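Local coordinates for protein putative 4-amino-4-deoxychorismate lyase (Thermus thermophilus, PDB 2ZGI) that binds pyridoxal-5'-phosphate and is probably a lyase of the class-IV aminotransferase family, putatively acting on 4-amino-4-deoxychorismate, at residues A145-L150 with D159-S164; R112-R117 with R134-E139; E190-L195 with L233-R238. One frame throughout, in Å; residues are numbered along the deposited sequence.

How the contacts relate
Followed from the N terminus, the chain closes the first of these three loops at contact 2, where strand 111-117 meets helix 131-142 across the 16 residues that separate 112-117 from 134-139. It then passes directly into strand 147-151 and closes a tighter loop of eight residues at contact 1, the hairpin with strand 157-160. Contacts 1 and 2 touch, their centres about 8 Å apart, because strands 111-117 and 147-151 are neighbours in one sheet. Contact 3 closes a later loop of 37 residues between helices 183-194 and 233-239, with its centre about 21 Å from that of contact 1. The three loops follow in series; none nests or crosses.

Contact 1: A145-L150 with D159-S164. With PLP (pyridoxal-5'-phosphate), chain P.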
ATOM      1  N   ALA D 145       5.648  20.208  13.921  1.00 29.81           N
ATOM      2  CA  ALA D 145       6.004  19.126  14.863  1.00 28.30           C
ATOM      3  C   ALA D 145       7.509  18.913  15.014  1.00 27.61           C
ATOM      4  O   ALA D 145       8.271  19.284  14.129  1.00 27.25           O
ATOM      5  CB  ALA D 145       5.352  17.813  14.430  1.00 27.72           C
ATOM      6  N   PHE D 146       7.910  18.279  16.120  1.00 27.53           N
ATOM      7  CA  PHE D 146       9.322  18.000  16.405  1.00 28.28           C
ATOM      8  C   PHE D 146       9.871  16.802  15.629  1.00 27.55           C
ATOM      9  O   PHE D 146      11.000  16.829  15.120  1.00 27.34           O
ATOM     10  CB  PHE D 146       9.566  17.821  17.919  1.00 27.79           C
ATOM     11  CG  PHE D 146      10.991  17.450  18.256  1.00 30.80           C
ATOM     12  CD1 PHE D 146      11.987  18.433  18.319  1.00 32.64           C
ATOM     13  CD2 PHE D 146      11.350  16.116  18.463  1.00 29.99           C
ATOM     14  CE1 PHE D 146      13.314  18.085  18.617  1.00 31.62           C
ATOM     15  CE2 PHE D 146      12.683  15.761  18.753  1.00 31.81           C
ATOM     16  CZ  PHE D 146      13.652  16.739  18.829  1.00 30.60           C
ATOM     17  N   GLU D 147       9.081  15.739  15.539  1.00 26.70           N
ATOM     18  CA  GLU D 147       9.591  14.515  14.933  1.00 26.10           C
ATOM     19  C   GLU D 147       8.549  13.927  14.020  1.00 25.32           C
ATOM     20  O   GLU D 147       7.343  14.026  14.300  1.00 25.09           O
ATOM     21  CB  GLU D 147       9.963  13.489  16.016  1.00 26.75           C
ATOM     22  CG  GLU D 147      10.464  12.075  15.504  1.00 25.67           C
ATOM     23  CD  GLU D 147      11.795  12.180  14.772  1.00 28.70           C
ATOM     24  OE1 GLU D 147      12.832  11.705  15.318  1.00 31.28           O
ATOM     25  OE2 GLU D 147      11.826  12.764  13.675  1.00 24.34           O
ATOM     26  N   GLY D 148       9.014  13.304  12.942  1.00 24.57           N
ATOM     27  CA  GLY D 148       8.131  12.575  12.035  1.00 24.29           C
ATOM     28  C   GLY D 148       8.300  11.095  12.259  1.00 25.40           C
ATOM     29  O   GLY D 148       9.442  10.614  12.428  1.00 24.93           O
ATOM     30  N   LEU D 149       7.166  10.381  12.290  1.00 24.53           N
ATOM     31  CA  LEU D 149       7.152   8.916  12.414  1.00 24.60           C
ATOM     32  C   LEU D 149       6.959   8.203  11.085  1.00 23.97           C
ATOM     33  O   LEU D 149       6.229   8.691  10.196  1.00 23.68           O
ATOM     34  CB  LEU D 149       6.088   8.464  13.445  1.00 24.60           C
ATOM     35  CG  LEU D 149       6.186   9.177  14.808  1.00 25.99           C
ATOM     36  CD1 LEU D 149       5.055   8.782  15.768  1.00 29.57           C
ATOM     37  CD2 LEU D 149       7.520   8.976  15.494  1.00 28.51           C
ATOM     38  N   LEU D 150       7.623   7.045  10.961  1.00 23.65           N
ATOM     39  CA  LEU D 150       7.636   6.222   9.748  1.00 22.67           C
ATOM     40  C   LEU D 150       6.987   4.838   9.981  1.00 22.94           C
ATOM     41  O   LEU D 150       6.927   4.360  11.109  1.00 22.82           O
ATOM     42  CB  LEU D 150       9.071   6.027   9.203  1.00 22.96           C
ATOM     43  CG  LEU D 150       9.796   7.312   8.731  1.00 20.36           C
ATOM     44  CD1 LEU D 150      10.567   7.907   9.907  1.00 22.61           C
ATOM     45  CD2 LEU D 150      10.683   7.055   7.524  1.00 22.89           C
ATOM     46  N   ASP D 159       9.330   3.828  13.586  1.00 24.60           N
ATOM     47  CA  ASP D 159      10.517   4.636  13.864  1.00 24.39           C
ATOM     48  C   ASP D 159      10.168   6.107  13.824  1.00 24.37           C
ATOM     49  O   ASP D 159       9.096   6.516  13.287  1.00 23.06           O
ATOM     50  CB  ASP D 159      11.659   4.309  12.871  1.00 24.74           C
ATOM     51  CG  ASP D 159      13.036   4.124  13.552  1.00 25.07           C
ATOM     52  OD1 ASP D 159      13.283   4.752  14.606  1.00 25.92           O
ATOM     53  OD2 ASP D 159      13.888   3.355  13.010  1.00 26.96           O
ATOM     54  N   GLY D 160      11.044   6.894  14.445  1.00 24.54           N
ATOM     55  CA  GLY D 160      11.101   8.339  14.215  1.00 25.56           C
ATOM     56  C   GLY D 160      12.201   8.614  13.204  1.00 26.22           C
ATOM     57  O   GLY D 160      13.001   7.728  12.920  1.00 27.43           O
ATOM     58  N   SER D 161      12.268   9.823  12.652  1.00 26.02           N
ATOM     59  CA  SER D 161      13.349  10.138  11.694  1.00 27.32           C
ATOM     60  C   SER D 161      14.775  10.058  12.318  1.00 27.50           C
ATOM     61  O   SER D 161      15.727   9.640  11.648  1.00 27.69           O
ATOM     62  CB  SER D 161      13.126  11.514  11.043  1.00 27.00           C
ATOM     63  OG  SER D 161      13.621  12.540  11.895  1.00 27.76           O
ATOM     64  N   ARG D 162      14.908  10.442  13.590  1.00 27.62           N
ATOM     65  CA  ARG D 162      16.198  10.337  14.283  1.00 28.24           C
ATOM     66  C   ARG D 162      16.066   9.968  15.749  1.00 28.65           C
ATOM     67  O   ARG D 162      17.047  10.013  16.501  1.00 28.57           O
ATOM     68  CB  ARG D 162      17.035  11.608  14.113  1.00 28.70           C
ATOM     69  CG  ARG D 162      16.242  12.893  14.074  1.00 30.68           C
ATOM     70  CD  ARG D 162      15.854  13.389  15.467  1.00 34.01           C
ATOM     71  NE  ARG D 162      15.843  14.864  15.499  1.00 36.86           N
ATOM     72  CZ  ARG D 162      14.751  15.629  15.390  1.00 36.56           C
ATOM     73  NH1 ARG D 162      13.531  15.091  15.246  1.00 29.63           N
ATOM     74  NH2 ARG D 162      14.889  16.949  15.414  1.00 33.35           N
ATOM     75  N   THR D 163      14.848   9.599  16.154  1.00 27.93           N
ATOM     76  CA  THR D 163      14.596   9.135  17.510  1.00 28.50           C
ATOM     77  C   THR D 163      13.796   7.829  17.466  1.00 28.70           C
ATOM     78  O   THR D 163      13.188   7.501  16.449  1.00 28.25           O
ATOM     79  CB  THR D 163      13.839  10.183  18.364  1.00 27.85           C
ATOM     80  OG1 THR D 163      12.582  10.491  17.735  1.00 29.04           O
ATOM     81  CG2 THR D 163      14.695  11.475  18.556  1.00 26.59           C
ATOM     82  N   SER D 164      13.814   7.108  18.577  1.00 29.21           N
ATOM     83  CA  SER D 164      13.171   5.800  18.692  1.00 29.44           C
ATOM     84  C   SER D 164      11.896   5.983  19.526  1.00 30.41           C
ATOM     85  O   SER D 164      11.958   6.471  20.654  1.00 30.36           O
ATOM     86  CB  SER D 164      14.090   4.824  19.419  1.00 29.12           C
ATOM     87  OG  SER D 164      15.322   4.654  18.747  1.00 30.02           O
TER
HETATM   88  N1  PLP P 248      15.820   6.206  14.666  1.00 23.95           N
HETATM   89  C2  PLP P 248      16.591   6.425  13.581  1.00 26.20           C
HETATM   90  C2A PLP P 248      15.985   6.296  12.214  1.00 23.33           C
HETATM   91  C3  PLP P 248      17.934   6.787  13.734  1.00 24.02           C
HETATM   92  O3  PLP P 248      18.674   6.998  12.609  1.00 25.60           O
HETATM   93  C4  PLP P 248      18.469   6.878  15.025  1.00 25.07           C
HETATM   94  C4A PLP P 248      19.921   7.215  15.289  1.00 24.21           C
HETATM   95  C5  PLP P 248      17.655   6.614  16.124  1.00 23.38           C
HETATM   96  C6  PLP P 248      16.322   6.276  15.897  1.00 26.52           C
HETATM   97  C5A PLP P 248      18.148   6.729  17.551  1.00 26.39           C
HETATM   98  O4P PLP P 248      19.155   5.787  17.920  1.00 26.61           O
HETATM   99  P   PLP P 248      20.171   6.007  19.137  1.00 26.49           P
HETATM  100  O1P PLP P 248      19.356   6.037  20.406  1.00 24.81           O
HETATM  101  O2P PLP P 248      20.892   7.325  18.960  1.00 27.97           O
HETATM  102  O3P PLP P 248      21.038   4.808  18.936  1.00 24.24           O
HETATM  103  O   HOH W   1      12.639  18.888  14.635  1.00 24.91           O
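The carboxylate of Glu-147 is the polar centre of this contact, taking four hydrogen bonds from its own strand and from the turn after the hairpin. Glu-147 OE1 accepts from Thr-163 OG1 at 2.7 Å through its anti lone pair, and from Arg-162 N on the syn side, tilted out of the carboxylate plane. Glu-147 OE2 receives Ser-161 OG at 2.5 Å on its syn side, while its anti lone pair takes the backbone N of Gly-148. With both oxygens gripped twice, the buried group is unlikely to rotate. CG lies anti to the backbone N (chi1 177°), and the bend at chi2 then turns the carboxylate into the 160-163 turn.

Arg-162 adds charge: NH1 makes a salt bridge to Glu-147 OE2 at 3.3 Å and a nearly straight bond (176°) to Phe-146 O at 3.1 Å. Its guanidinium lies flat on one face of the Phe-146 ring, planes 8° apart and centres offset, an off-centre cation-pi stack. A water bridges Phe-146 O and Arg-162 NH2.

Beyond this network the antiparallel ladder fixes the register. Leu-150 N donates to Asp-159 O at 2.8 Å, Leu-149 faces Gly-160 as a non-hydrogen-bonded pair, and Ser-161 N reaches Gly-148 O.

Residues 159-164 line part of the cofactor pocket. Asp-159 OD1 lies 2.9 Å from PLP N1, as in fold-type IV enzymes, where an acidic residue at the pyridine nitrogen probably favours its protonation; OD2 is held by the N of Leu-180. Arg-44, Ile-183, Thr-184 and Ser-218 supply further bonds to the cofactor.

Leu-150 packs against Tyr-133 and Ala-136 of helix 131-142, Leu-215 of strand 212-217 meets Phe-146, Glu-147 and Thr-163, and strand 111-117 pairs with strand 147-151.

Contact 2: R112-R117 with R134-E139; sequences RLTGYR and RLALEE
This is a strand-to-helix packing contact within the beta-alpha-beta unit of strand 111-117, helix 131-142 and strand 147-151, away from the cofactor-binding residues. The short axes of 112-114 and 134-139 approach to 8.7 Å with their directions 137° apart. Tyr-116 supplies the apolar half: Leu-135 CB sits over one face of its ring, 3.8 Å from the centroid and 19° off the normal, a CH-pi contact. Ala-136 adds its CB at 4.2 Å from Tyr-116 CD2. Thr-114 lays CG2 3.7 Å from Ala-136 O, while its OG1 accepts from Tyr-116 N in an ST turn and bonds to the carbonyl of Leu-149.

Glu-139 reaches back from the helix, CG anti to its N and the chain extended beyond, and its OE2 meets Arg-112 NE at 3.0 Å. This salt bridge uses the anti lone pair and lies in the guanidinium plane, although the two planes stand 80° apart; the bond from NH2 is weak. With a methionine in place of Arg-112, Glu-139 OE2 would probably be left without its charge partner and the carboxylate freer to swing. Glu-139 OE1 also takes a water held by Gly-115 N, which implies that charge and solvent together fix the carboxylate beside the strand's corner.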
ATOM      1  N   ARG D 112       4.380  14.058  14.317  1.00 29.66           N
ATOM      2  CA  ARG D 112       3.525  13.890  13.186  1.00 29.63           C
ATOM      3  C   ARG D 112       3.742  12.462  12.663  1.00 29.91           C
ATOM      4  O   ARG D 112       4.883  12.044  12.372  1.00 28.83           O
ATOM      5  CB  ARG D 112       3.919  14.910  12.124  1.00 29.50           C
ATOM      6  CG  ARG D 112       3.470  14.574  10.738  1.00 29.58           C
ATOM      7  CD  ARG D 112       2.050  15.075  10.486  1.00 33.27           C
ATOM      8  NE  ARG D 112       1.734  15.100   9.056  1.00 36.07           N
ATOM      9  CZ  ARG D 112       0.580  15.544   8.557  1.00 38.38           C
ATOM     10  NH1 ARG D 112      -0.350  16.046   9.363  1.00 37.16           N
ATOM     11  NH2 ARG D 112       0.367  15.503   7.252  1.00 38.97           N
ATOM     12  N   LEU D 113       2.656  11.708  12.550  1.00 29.43           N
ATOM     13  CA  LEU D 113       2.727  10.424  11.858  1.00 29.00           C
ATOM     14  C   LEU D 113       2.746  10.672  10.353  1.00 28.40           C
ATOM     15  O   LEU D 113       1.855  11.351   9.820  1.00 28.34           O
ATOM     16  CB  LEU D 113       1.529   9.538  12.246  1.00 30.00           C
ATOM     17  CG  LEU D 113       1.331   8.253  11.447  1.00 29.94           C
ATOM     18  CD1 LEU D 113       2.521   7.338  11.647  1.00 32.89           C
ATOM     19  CD2 LEU D 113       0.013   7.561  11.856  1.00 32.69           C
ATOM     20  N   THR D 114       3.757  10.157   9.654  1.00 26.34           N
ATOM     21  CA  THR D 114       3.815  10.378   8.210  1.00 25.21           C
ATOM     22  C   THR D 114       3.431   9.102   7.469  1.00 24.37           C
ATOM     23  O   THR D 114       3.259   8.064   8.085  1.00 23.75           O
ATOM     24  CB  THR D 114       5.213  10.874   7.755  1.00 26.42           C
ATOM     25  OG1 THR D 114       6.123   9.752   7.640  1.00 24.00           O
ATOM     26  CG2 THR D 114       5.781  11.924   8.733  1.00 25.33           C
ATOM     27  N   GLY D 115       3.317   9.188   6.156  1.00 24.19           N
ATOM     28  CA  GLY D 115       3.126   8.004   5.304  1.00 25.12           C
ATOM     29  C   GLY D 115       4.429   7.406   4.772  1.00 24.80           C
ATOM     30  O   GLY D 115       4.405   6.406   4.038  1.00 24.90           O
ATOM     31  N   TYR D 116       5.576   8.001   5.125  1.00 25.15           N
ATOM     32  CA  TYR D 116       6.862   7.452   4.701  1.00 25.10           C
ATOM     33  C   TYR D 116       7.163   6.126   5.374  1.00 25.53           C
ATOM     34  O   TYR D 116       6.888   5.941   6.562  1.00 25.87           O
ATOM     35  CB  TYR D 116       8.011   8.446   4.942  1.00 24.90           C
ATOM     36  CG  TYR D 116       7.872   9.649   4.047  1.00 23.58           C
ATOM     37  CD1 TYR D 116       8.116   9.542   2.678  1.00 26.01           C
ATOM     38  CD2 TYR D 116       7.430  10.874   4.558  1.00 26.41           C
ATOM     39  CE1 TYR D 116       7.971  10.645   1.828  1.00 27.03           C
ATOM     40  CE2 TYR D 116       7.283  11.995   3.718  1.00 26.12           C
ATOM     41  CZ  TYR D 116       7.538  11.858   2.354  1.00 26.95           C
ATOM     42  OH  TYR D 116       7.387  12.939   1.516  1.00 28.79           O
ATOM     43  N   ARG D 117       7.747   5.220   4.602  1.00 25.57           N
ATOM     44  CA  ARG D 117       8.138   3.894   5.097  1.00 26.70           C
ATOM     45  C   ARG D 117       9.665   3.789   5.257  1.00 27.07           C
ATOM     46  O   ARG D 117      10.418   4.428   4.500  1.00 27.37           O
ATOM     47  CB  ARG D 117       7.689   2.796   4.107  1.00 25.77           C
ATOM     48  CG  ARG D 117       6.245   2.288   4.307  1.00 25.65           C
ATOM     49  CD  ARG D 117       5.195   3.343   4.068  1.00 25.65           C
ATOM     50  NE  ARG D 117       5.222   3.852   2.699  1.00 23.63           N
ATOM     51  CZ  ARG D 117       4.578   3.309   1.665  1.00 26.01           C
ATOM     52  NH1 ARG D 117       3.881   2.200   1.816  1.00 27.18           N
ATOM     53  NH2 ARG D 117       4.686   3.847   0.453  1.00 27.17           N
ATOM     54  N   ARG D 134      14.795  11.734   6.184  1.00 21.57           N
ATOM     55  CA  ARG D 134      14.827  13.197   5.905  1.00 23.18           C
ATOM     56  C   ARG D 134      13.433  13.706   5.553  1.00 23.47           C
ATOM     57  O   ARG D 134      12.948  14.681   6.141  1.00 23.53           O
ATOM     58  CB  ARG D 134      15.789  13.521   4.769  1.00 23.21           C
ATOM     59  CG  ARG D 134      17.271  13.195   5.057  1.00 23.40           C
ATOM     60  CD  ARG D 134      18.149  13.656   3.906  1.00 24.42           C
ATOM     61  NE  ARG D 134      17.985  15.081   3.618  1.00 28.56           N
ATOM     62  CZ  ARG D 134      18.634  16.073   4.225  1.00 27.90           C
ATOM     63  NH1 ARG D 134      19.551  15.835   5.165  1.00 27.60           N
ATOM     64  NH2 ARG D 134      18.373  17.330   3.869  1.00 30.76           N
ATOM     65  N   LEU D 135      12.791  13.031   4.602  1.00 23.60           N
ATOM     66  CA  LEU D 135      11.459  13.421   4.122  1.00 23.60           C
ATOM     67  C   LEU D 135      10.403  13.389   5.243  1.00 24.19           C
ATOM     68  O   LEU D 135       9.526  14.286   5.317  1.00 24.60           O
ATOM     69  CB  LEU D 135      11.043  12.557   2.929  1.00 24.06           C
ATOM     70  CG  LEU D 135      11.905  12.725   1.688  1.00 25.07           C
ATOM     71  CD1 LEU D 135      11.674  11.565   0.726  1.00 25.77           C
ATOM     72  CD2 LEU D 135      11.738  14.143   0.986  1.00 25.65           C
ATOM     73  N   ALA D 136      10.503  12.387   6.130  1.00 24.03           N
ATOM     74  CA  ALA D 136       9.634  12.302   7.284  1.00 24.32           C
ATOM     75  C   ALA D 136       9.818  13.505   8.238  1.00 25.51           C
ATOM     76  O   ALA D 136       8.815  14.084   8.729  1.00 25.69           O
ATOM     77  CB  ALA D 136       9.817  10.954   8.028  1.00 25.02           C
ATOM     78  N   LEU D 137      11.070  13.897   8.504  1.00 25.45           N
ATOM     79  CA  LEU D 137      11.308  15.050   9.379  1.00 24.92           C
ATOM     80  C   LEU D 137      10.862  16.353   8.692  1.00 25.19           C
ATOM     81  O   LEU D 137      10.296  17.235   9.344  1.00 24.31           O
ATOM     82  CB  LEU D 137      12.786  15.149   9.791  1.00 26.14           C
ATOM     83  CG  LEU D 137      13.175  16.360  10.672  1.00 24.09           C
ATOM     84  CD1 LEU D 137      12.432  16.355  12.026  1.00 27.12           C
ATOM     85  CD2 LEU D 137      14.687  16.434  10.891  1.00 26.90           C
ATOM     86  N   GLU D 138      11.115  16.468   7.392  1.00 26.12           N
ATOM     87  CA  GLU D 138      10.679  17.663   6.635  1.00 27.73           C
ATOM     88  C   GLU D 138       9.157  17.853   6.713  1.00 27.40           C
ATOM     89  O   GLU D 138       8.679  18.949   6.989  1.00 26.70           O
ATOM     90  CB  GLU D 138      11.187  17.660   5.191  1.00 27.75           C
ATOM     91  CG  GLU D 138      12.695  17.968   5.069  1.00 32.92           C
ATOM     92  CD  GLU D 138      13.333  17.594   3.714  1.00 38.93           C
ATOM     93  OE1 GLU D 138      12.590  17.353   2.726  1.00 44.08           O
ATOM     94  OE2 GLU D 138      14.591  17.554   3.645  1.00 40.20           O
ATOM     95  N   GLU D 139       8.410  16.771   6.523  1.00 27.02           N
ATOM     96  CA  GLU D 139       6.970  16.809   6.716  1.00 27.19           C
ATOM     97  C   GLU D 139       6.552  17.212   8.133  1.00 27.54           C
ATOM     98  O   GLU D 139       5.669  18.085   8.315  1.00 27.01           O
ATOM     99  CB  GLU D 139       6.321  15.482   6.288  1.00 27.64           C
ATOM    100  CG  GLU D 139       4.777  15.555   6.286  1.00 27.76           C
ATOM    101  CD  GLU D 139       4.129  14.209   6.053  1.00 26.72           C
ATOM    102  OE1 GLU D 139       4.530  13.548   5.082  1.00 26.99           O
ATOM    103  OE2 GLU D 139       3.235  13.817   6.850  1.00 28.98           O
TER
HETATM  104  O   HOH W   2       3.433  11.347   4.466  1.00 28.83           O

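Contact 3: E190-L195 with L233-R238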
ATOM      1  N   GLU D 190      16.283  -0.449  30.213  1.00 40.08           N
ATOM      2  CA  GLU D 190      17.109  -0.893  31.334  1.00 41.93           C
ATOM      3  C   GLU D 190      16.804  -0.115  32.619  1.00 41.96           C
ATOM      4  O   GLU D 190      16.522  -0.710  33.653  1.00 42.82           O
ATOM      5  CB  GLU D 190      18.584  -0.771  30.963  1.00 41.79           C
ATOM      6  CG  GLU D 190      19.502  -1.648  31.780  1.00 46.85           C
ATOM      7  CD  GLU D 190      20.940  -1.162  31.794  1.00 50.82           C
ATOM      8  OE1 GLU D 190      21.208  -0.009  31.373  1.00 52.96           O
ATOM      9  OE2 GLU D 190      21.805  -1.938  32.261  1.00 53.61           O
ATOM     10  N   ALA D 191      16.844   1.212  32.536  1.00 41.92           N
ATOM     11  CA  ALA D 191      16.512   2.088  33.654  1.00 42.05           C
ATOM     12  C   ALA D 191      15.063   1.953  34.151  1.00 42.60           C
ATOM     13  O   ALA D 191      14.805   2.080  35.354  1.00 42.43           O
ATOM     14  CB  ALA D 191      16.822   3.519  33.289  1.00 41.73           C
ATOM     15  N   ALA D 192      14.132   1.695  33.236  1.00 43.28           N
ATOM     16  CA  ALA D 192      12.710   1.561  33.570  1.00 44.24           C
ATOM     17  C   ALA D 192      12.430   0.292  34.379  1.00 45.31           C
ATOM     18  O   ALA D 192      11.657   0.321  35.336  1.00 45.65           O
ATOM     19  CB  ALA D 192      11.854   1.589  32.321  1.00 43.82           C
ATOM     20  N   ARG D 193      13.046  -0.815  33.981  1.00 46.14           N
ATOM     21  CA  ARG D 193      13.032  -2.024  34.792  1.00 47.23           C
ATOM     22  C   ARG D 193      13.514  -1.705  36.216  1.00 47.71           C
ATOM     23  O   ARG D 193      12.788  -1.935  37.185  1.00 47.95           O
ATOM     24  CB  ARG D 193      13.911  -3.099  34.169  1.00 47.29           C
ATOM     25  CG  ARG D 193      13.367  -3.684  32.888  1.00 49.56           C
ATOM     26  CD  ARG D 193      14.205  -4.875  32.438  1.00 53.16           C
ATOM     27  NE  ARG D 193      15.596  -4.512  32.146  1.00 56.79           N
ATOM     28  CZ  ARG D 193      16.629  -4.657  32.986  1.00 58.71           C
ATOM     29  NH1 ARG D 193      16.453  -5.165  34.200  1.00 60.36           N
ATOM     30  NH2 ARG D 193      17.849  -4.289  32.611  1.00 58.37           N
ATOM     31  N   GLY D 194      14.719  -1.141  36.329  1.00 47.75           N
ATOM     32  CA  GLY D 194      15.283  -0.751  37.619  1.00 48.35           C
ATOM     33  C   GLY D 194      14.381   0.148  38.457  1.00 48.66           C
ATOM     34  O   GLY D 194      14.579   0.266  39.670  1.00 49.25           O
ATOM     35  N   LEU D 195      13.394   0.773  37.810  1.00 48.23           N
ATOM     36  CA  LEU D 195      12.397   1.605  38.487  1.00 48.26           C
ATOM     37  C   LEU D 195      11.163   0.814  38.941  1.00 48.17           C
ATOM     38  O   LEU D 195      10.233   1.375  39.531  1.00 48.46           O
ATOM     39  CB  LEU D 195      11.939   2.741  37.565  1.00 48.35           C
ATOM     40  CG  LEU D 195      12.834   3.946  37.290  1.00 48.59           C
ATOM     41  CD1 LEU D 195      12.066   4.912  36.414  1.00 48.51           C
ATOM     42  CD2 LEU D 195      13.304   4.627  38.581  1.00 48.32           C
ATOM     43  N   LEU D 233       8.842  10.846  34.950  1.00 52.51           N
ATOM     44  CA  LEU D 233       9.731  11.924  35.380  1.00 51.75           C
ATOM     45  C   LEU D 233      11.145  11.458  35.771  1.00 50.47           C
ATOM     46  O   LEU D 233      12.117  12.002  35.259  1.00 50.46           O
ATOM     47  CB  LEU D 233       9.092  12.774  36.485  1.00 52.00           C
ATOM     48  CG  LEU D 233       8.808  14.228  36.102  1.00 53.10           C
ATOM     49  CD1 LEU D 233      10.103  14.916  35.588  1.00 53.22           C
ATOM     50  CD2 LEU D 233       7.647  14.345  35.094  1.00 53.69           C
ATOM     51  N   PRO D 234      11.257  10.463  36.677  1.00 49.53           N
ATOM     52  CA  PRO D 234      12.527   9.793  36.966  1.00 48.40           C
ATOM     53  C   PRO D 234      13.359   9.439  35.732  1.00 47.18           C
ATOM     54  O   PRO D 234      14.571   9.699  35.714  1.00 47.41           O
ATOM     55  CB  PRO D 234      12.088   8.500  37.671  1.00 48.53           C
ATOM     56  CG  PRO D 234      10.686   8.764  38.184  1.00 48.77           C
ATOM     57  CD  PRO D 234      10.235  10.103  37.685  1.00 49.57           C
ATOM     58  N   LEU D 235      12.724   8.828  34.731  1.00 45.48           N
ATOM     59  CA  LEU D 235      13.425   8.393  33.515  1.00 43.51           C
ATOM     60  C   LEU D 235      13.875   9.573  32.672  1.00 41.96           C
ATOM     61  O   LEU D 235      14.980   9.570  32.139  1.00 41.46           O
ATOM     62  CB  LEU D 235      12.531   7.494  32.657  1.00 43.91           C
ATOM     63  CG  LEU D 235      12.492   5.987  32.888  1.00 43.81           C
ATOM     64  CD1 LEU D 235      11.678   5.365  31.775  1.00 44.42           C
ATOM     65  CD2 LEU D 235      13.873   5.393  32.932  1.00 44.75           C
ATOM     66  N   ILE D 236      12.998  10.568  32.545  1.00 40.03           N
ATOM     67  CA  ILE D 236      13.318  11.790  31.815  1.00 38.62           C
ATOM     68  C   ILE D 236      14.530  12.507  32.446  1.00 38.07           C
ATOM     69  O   ILE D 236      15.478  12.887  31.748  1.00 36.74           O
ATOM     70  CB  ILE D 236      12.069  12.678  31.695  1.00 38.33           C
ATOM     71  CG1 ILE D 236      11.086  12.012  30.713  1.00 37.76           C
ATOM     72  CG2 ILE D 236      12.445  14.109  31.256  1.00 37.76           C
ATOM     73  CD1 ILE D 236       9.655  12.386  30.924  1.00 37.91           C
ATOM     74  N   GLU D 237      14.506  12.641  33.773  1.00 38.25           N
ATOM     75  CA  GLU D 237      15.639  13.182  34.537  1.00 38.74           C
ATOM     76  C   GLU D 237      16.941  12.453  34.232  1.00 37.80           C
ATOM     77  O   GLU D 237      17.956  13.093  33.957  1.00 37.34           O
ATOM     78  CB  GLU D 237      15.376  13.100  36.049  1.00 39.13           C
ATOM     79  CG  GLU D 237      14.487  14.198  36.565  1.00 43.18           C
ATOM     80  CD  GLU D 237      14.067  13.967  37.999  1.00 47.43           C
ATOM     81  OE1 GLU D 237      14.003  12.790  38.429  1.00 48.73           O
ATOM     82  OE2 GLU D 237      13.789  14.969  38.689  1.00 50.58           O
ATOM     83  N   ARG D 238      16.903  11.121  34.277  1.00 37.14           N
ATOM     84  CA  ARG D 238      18.111  10.312  34.089  1.00 37.34           C
ATOM     85  C   ARG D 238      18.773  10.528  32.729  1.00 36.37           C
ATOM     86  O   ARG D 238      19.992  10.478  32.629  1.00 36.03           O
ATOM     87  CB  ARG D 238      17.864   8.803  34.291  1.00 37.55           C
ATOM     88  CG  ARG D 238      19.156   7.966  34.103  1.00 40.79           C
ATOM     89  CD  ARG D 238      18.929   6.468  34.249  1.00 47.25           C
ATOM     90  NE  ARG D 238      20.196   5.728  34.216  1.00 52.23           N
ATOM     91  CZ  ARG D 238      20.929   5.435  35.292  1.00 54.34           C
ATOM     92  NH1 ARG D 238      20.529   5.811  36.503  1.00 54.58           N
ATOM     93  NH2 ARG D 238      22.070   4.765  35.158  1.00 56.23           N
TER
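Apolar packing carries most of this contact, with Leu-235 as the main projection from helix 233-239. Its two methyls divide between neighbouring alanines: Leu-235 CD2 comes to 3.5 Å from Ala-191 CB, and Leu-235 CD1 to 3.8 Å from Ala-192 CB. Leu-235 CD2 also lies 3.7 Å from the backbone N of Ala-192, so the branch presses on the helix surface itself. Leu-195, which follows the last turn of helix 183-194, meets the same leucine at a slant, with Leu-195 CD1 3.7 Å from Leu-235 CG. Leu-195 CD1 also lies 3.8 Å from Pro-234 CB, on the pyrrolidine ring.

The two elements form a helix-helix pair on the periphery of the chain, their short axes 10.2 Å apart at closest approach and their directions at 138°. Two alanines on the facing helix let the leucine branch come this near the backbone. Leu-222 and Leu-197, from loops, cover Leu-235 and Ala-192 respectively.

The remaining contact is made by the aliphatic part of a charged side chain. Arg-238 leaves its helix with CG anti to the backbone N (chi1 -179°) and stays extended to NE, which carries Arg-238 CD to 3.7 Å from Ala-191 CB. Arg-238 NH2 remains 6.2 Å from Glu-190 OE1, too far for a salt bridge.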